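PDB 6WPN: substrate-binding protein from Synechococcus sp., which probably binds a sugar or oligosaccharide in the periplasm for uptake by a transport system. Local coordinates for residues S100-P112 and A303-V315. Sequence-based numbering, arbitrary orientation.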
loop_
_atom_site.group_PDB
_atom_site.type_symbol
_atom_site.label_atom_id
_atom_site.label_comp_id
_atom_site.label_asym_id
_atom_site.label_seq_id
_atom_site.Cartn_x
_atom_site.Cartn_y
_atom_site.Cartn_z
ATOM N N SER A 100 -17.724 0.205 -10.171
ATOM C CA SER A 100 -18.693 1.227 -10.545
ATOM C C SER A 100 -19.177 1.038 -11.977
ATOM O O SER A 100 -20.216 1.591 -12.351
ATOM C CB SER A 100 -18.096 2.624 -10.366
ATOM O OG SER A 100 -16.986 2.824 -11.225
ATOM N N LYS A 101 -18.439 0.272 -12.780
ATOM C CA LYS A 101 -18.762 0.018 -14.175
ATOM C C LYS A 101 -19.356 -1.366 -14.407
ATOM O O LYS A 101 -19.449 -1.803 -15.557
ATOM C CB LYS A 101 -17.499 0.189 -15.027
ATOM C CG LYS A 101 -17.207 1.620 -15.473
ATOM C CD LYS A 101 -17.253 2.611 -14.319
ATOM C CE LYS A 101 -16.681 3.967 -14.685
ATOM N NZ LYS A 101 -17.001 4.974 -13.632
ATOM N N GLY A 102 -19.760 -2.063 -13.348
ATOM C CA GLY A 102 -20.372 -3.373 -13.491
ATOM C C GLY A 102 -19.456 -4.466 -13.999
ATOM O O GLY A 102 -19.934 -5.438 -14.589
ATOM N N GLY A 103 -18.152 -4.346 -13.768
ATOM C CA GLY A 103 -17.202 -5.323 -14.265
ATOM C C GLY A 103 -16.852 -6.470 -13.342
ATOM O O GLY A 103 -16.175 -7.407 -13.772
ATOM N N LEU A 104 -17.281 -6.438 -12.087
ATOM C CA LEU A 104 -16.937 -7.481 -11.132
ATOM C C LEU A 104 -18.172 -8.278 -10.740
ATOM O O LEU A 104 -19.256 -7.717 -10.556
ATOM C CB LEU A 104 -16.287 -6.881 -9.884
ATOM C CG LEU A 104 -14.991 -6.121 -10.162
ATOM C CD1 LEU A 104 -14.310 -5.713 -8.863
ATOM C CD2 LEU A 104 -14.067 -6.953 -11.041
ATOM N N THR A 105 -17.991 -9.587 -10.593
ATOM C CA THR A 105 -19.092 -10.450 -10.198
ATOM C C THR A 105 -19.444 -10.200 -8.740
ATOM O O THR A 105 -18.565 -10.087 -7.883
ATOM C CB THR A 105 -18.715 -11.921 -10.388
ATOM O OG1 THR A 105 -18.376 -12.162 -11.758
ATOM C CG2 THR A 105 -19.869 -12.830 -9.988
ATOM N N ASP A 106 -20.739 -10.102 -8.460
ATOM C CA ASP A 106 -21.198 -10.120 -7.078
ATOM C C ASP A 106 -21.032 -11.535 -6.544
ATOM O O ASP A 106 -21.783 -12.442 -6.917
ATOM C CB ASP A 106 -22.647 -9.655 -6.984
ATOM C CG ASP A 106 -23.075 -9.367 -5.557
ATOM O OD1 ASP A 106 -22.309 -9.675 -4.619
ATOM O OD2 ASP A 106 -24.180 -8.820 -5.370
ATOM N N LEU A 107 -20.035 -11.726 -5.681
ATOM C CA LEU A 107 -19.682 -13.060 -5.213
ATOM C C LEU A 107 -20.678 -13.604 -4.196
ATOM O O LEU A 107 -20.713 -14.820 -3.976
ATOM C CB LEU A 107 -18.273 -13.036 -4.613
ATOM C CG LEU A 107 -17.195 -12.408 -5.504
ATOM C CD1 LEU A 107 -15.871 -12.332 -4.777
ATOM C CD2 LEU A 107 -17.051 -13.192 -6.798
ATOM N N THR A 108 -21.485 -12.736 -3.579
ATOM C CA THR A 108 -22.438 -13.180 -2.564
ATOM C C THR A 108 -23.302 -14.334 -3.064
ATOM O O THR A 108 -23.648 -15.240 -2.295
ATOM C CB THR A 108 -23.315 -12.006 -2.123
ATOM O OG1 THR A 108 -22.484 -10.906 -1.732
ATOM C CG2 THR A 108 -24.195 -12.404 -0.952
ATOM N N ALA A 109 -23.645 -14.333 -4.354
ATOM C CA ALA A 109 -24.467 -15.411 -4.894
ATOM C C ALA A 109 -23.708 -16.734 -4.921
ATOM O O ALA A 109 -24.302 -17.799 -4.715
ATOM C CB ALA A 109 -24.959 -15.046 -6.294
ATOM N N LEU A 110 -22.400 -16.692 -5.176
ATOM C CA LEU A 110 -21.607 -17.908 -5.306
ATOM C C LEU A 110 -20.843 -18.274 -4.041
ATOM O O LEU A 110 -20.366 -19.410 -3.934
ATOM C CB LEU A 110 -20.615 -17.774 -6.467
ATOM C CG LEU A 110 -21.198 -17.712 -7.879
ATOM C CD1 LEU A 110 -20.078 -17.553 -8.885
ATOM C CD2 LEU A 110 -22.028 -18.951 -8.184
ATOM N N LEU A 111 -20.711 -17.352 -3.092
ATOM C CA LEU A 111 -19.924 -17.631 -1.902
ATOM C C LEU A 111 -20.644 -18.654 -1.026
ATOM O O LEU A 111 -21.868 -18.586 -0.866
ATOM C CB LEU A 111 -19.666 -16.351 -1.107
ATOM C CG LEU A 111 -18.655 -15.354 -1.683
ATOM C CD1 LEU A 111 -18.680 -14.051 -0.896
ATOM C CD2 LEU A 111 -17.254 -15.948 -1.683
ATOM N N PRO A 112 -19.920 -19.618 -0.462
ATOM C CA PRO A 112 -20.551 -20.543 0.469
ATOM C C PRO A 112 -21.045 -19.801 1.691
ATOM O O PRO A 112 -20.445 -18.794 2.113
ATOM C CB PRO A 112 -19.415 -21.512 0.828
ATOM C CG PRO A 112 -18.406 -21.357 -0.264
ATOM C CD PRO A 112 -18.496 -19.926 -0.673
ATOM N N ALA A 303 -10.671 -10.628 -7.172
ATOM C CA ALA A 303 -11.992 -10.380 -7.733
ATOM C C ALA A 303 -12.223 -11.269 -8.950
ATOM O O ALA A 303 -11.280 -11.760 -9.576
ATOM C CB ALA A 303 -12.172 -8.906 -8.114
ATOM N N VAL A 304 -13.499 -11.462 -9.279
ATOM C CA VAL A 304 -13.908 -12.291 -10.410
ATOM C C VAL A 304 -14.623 -11.427 -11.447
ATOM O O VAL A 304 -15.758 -10.984 -11.211
ATOM C CB VAL A 304 -14.807 -13.451 -9.949
ATOM C CG1 VAL A 304 -15.194 -14.333 -11.137
ATOM C CG2 VAL A 304 -14.117 -14.263 -8.870
ATOM N N PRO A 305 -14.013 -11.180 -12.605
ATOM C CA PRO A 305 -14.672 -10.363 -13.634
ATOM C C PRO A 305 -16.005 -10.957 -14.062
ATOM O O PRO A 305 -16.177 -12.177 -14.108
ATOM C CB PRO A 305 -13.660 -10.370 -14.784
ATOM C CG PRO A 305 -12.339 -10.580 -14.098
ATOM C CD PRO A 305 -12.633 -11.535 -12.981
ATOM N N ARG A 306 -16.964 -10.075 -14.362
ATOM C CA ARG A 306 -18.286 -10.545 -14.763
ATOM C C ARG A 306 -18.240 -11.309 -16.079
ATOM O O ARG A 306 -19.076 -12.188 -16.312
ATOM C CB ARG A 306 -19.266 -9.375 -14.863
ATOM C CG ARG A 306 -20.060 -9.115 -13.587
ATOM C CD ARG A 306 -21.326 -8.319 -13.872
ATOM N NE ARG A 306 -22.156 -8.982 -14.874
ATOM C CZ ARG A 306 -23.336 -8.533 -15.292
ATOM N NH1 ARG A 306 -23.842 -7.412 -14.797
ATOM N NH2 ARG A 306 -24.013 -9.211 -16.210
ATOM N N GLN A 307 -17.275 -10.996 -16.947
ATOM C CA GLN A 307 -17.137 -11.739 -18.194
ATOM C C GLN A 307 -16.649 -13.165 -17.986
ATOM O O GLN A 307 -16.691 -13.953 -18.937
ATOM C CB GLN A 307 -16.185 -11.017 -19.151
ATOM C CG GLN A 307 -16.859 -10.008 -20.068
ATOM C CD GLN A 307 -17.350 -8.775 -19.336
ATOM O OE1 GLN A 307 -16.792 -8.382 -18.308
ATOM N NE2 GLN A 307 -18.403 -8.158 -19.863
ATOM N N SER A 308 -16.176 -13.513 -16.792
ATOM C CA SER A 308 -15.685 -14.865 -16.554
ATOM C C SER A 308 -16.800 -15.885 -16.760
ATOM O O SER A 308 -17.883 -15.767 -16.180
ATOM C CB SER A 308 -15.115 -14.982 -15.143
ATOM O OG SER A 308 -14.762 -16.322 -14.858
ATOM N N GLN A 309 -16.525 -16.893 -17.583
ATOM C CA GLN A 309 -17.477 -17.959 -17.855
ATOM C C GLN A 309 -17.320 -19.145 -16.911
ATOM O O GLN A 309 -18.050 -20.133 -17.047
ATOM C CB GLN A 309 -17.348 -18.418 -19.313
ATOM C CG GLN A 309 -17.433 -17.286 -20.340
ATOM C CD GLN A 309 -18.838 -16.714 -20.490
ATOM O OE1 GLN A 309 -19.574 -17.077 -21.411
ATOM N NE2 GLN A 309 -19.210 -15.805 -19.594
ATOM N N GLN A 310 -16.391 -19.072 -15.963
ATOM C CA GLN A 310 -16.205 -20.089 -14.935
ATOM C C GLN A 310 -16.208 -19.440 -13.559
ATOM O O GLN A 310 -15.304 -19.641 -12.745
ATOM C CB GLN A 310 -14.901 -20.858 -15.127
ATOM C CG GLN A 310 -14.442 -21.023 -16.562
ATOM C CD GLN A 310 -13.138 -21.799 -16.658
ATOM O OE1 GLN A 310 -12.953 -22.815 -15.982
ATOM N NE2 GLN A 310 -12.217 -21.309 -17.482
ATOM N N ALA A 311 -17.245 -18.645 -13.285
ATOM C CA ALA A 311 -17.285 -17.864 -12.052
ATOM C C ALA A 311 -17.229 -18.756 -10.817
ATOM O O ALA A 311 -16.540 -18.431 -9.844
ATOM C CB ALA A 311 -18.533 -16.984 -12.031
ATOM N N GLY A 312 -17.936 -19.886 -10.840
ATOM C CA GLY A 312 -17.928 -20.775 -9.685
ATOM C C GLY A 312 -16.549 -21.327 -9.381
ATOM O O GLY A 312 -16.107 -21.326 -8.229
ATOM N N GLU A 313 -15.851 -21.812 -10.411
ATOM C CA GLU A 313 -14.485 -22.283 -10.214
ATOM C C GLU A 313 -13.569 -21.141 -9.799
ATOM O O GLU A 313 -12.637 -21.344 -9.012
ATOM C CB GLU A 313 -13.962 -22.945 -11.489
ATOM C CG GLU A 313 -14.558 -24.314 -11.787
ATOM C CD GLU A 313 -13.935 -25.437 -10.966
ATOM O OE1 GLU A 313 -14.428 -26.581 -11.070
ATOM O OE2 GLU A 313 -12.956 -25.185 -10.226
ATOM N N ALA A 314 -13.814 -19.941 -10.326
ATOM C CA ALA A 314 -13.005 -18.788 -9.951
ATOM C C ALA A 314 -13.163 -18.465 -8.472
ATOM O O ALA A 314 -12.187 -18.128 -7.795
ATOM C CB ALA A 314 -13.384 -17.582 -10.809
ATOM N N VAL A 315 -14.392 -18.544 -7.960
ATOM C CA VAL A 315 -14.616 -18.319 -6.536
ATOM C C VAL A 315 -13.909 -19.387 -5.712
ATOM O O VAL A 315 -13.322 -19.096 -4.662
ATOM C CB VAL A 315 -16.124 -18.263 -6.234
ATOM C CG1 VAL A 315 -16.367 -18.255 -4.728
ATOM C CG2 VAL A 315 -16.742 -17.036 -6.888
#
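Leu104 and Pro305 form a single antiparallel beta bridge as a non-hydrogen-bonded pair, their CA atoms 4.4 Å apart, with Arg306 N bonding to Gly103 O (2.8 Å) on one flank and Thr105 N to Val304 O (2.7 Å) on the other. Both methyls of Leu104 rest on Ala303 CB. Thr105 N lies almost straight out from the Val304 carbonyl, whereas its hydroxyl reaches the same oxygen from above the carbonyl plane, OG1 to Val304 O being 2.9 Å. OG1 stands beside its own backbone N (chi1 -59°), which brings hydroxyl and amide to the same oxygen. A valine here would probably keep the backbone bond but leave Val304 O without its second donor. Arg306 packs through its aliphatic chain: CG sits 3.4 Å from Leu104 O, and CD touches Gly102 O. Farther along, contact is apolar. Leu107 CD2 meets Val304 CG2 at 3.7 Å and also touches Val315 CG2. Leu110 drives CD1 against the first turn of helix 311-321, 3.6 Å from Ala311 CB, while Leu111 crosses Val315 nearly at right angles. A type I turn, Pro305 to Ser308, leads from the bridge toward the helix, and Ser308 OG is hydrogen-bonded to Asp86. The contact thus joins the loop following helix 92-99 to the chain where strand 295-303 ends and its link to helix 311-321 begins, next to two other strands of the mixed sheet: Leu104 and Ala303 lie on Leu90 of strand 87-90, and Leu107 and Leu111 on Ile137 of strand 137-149.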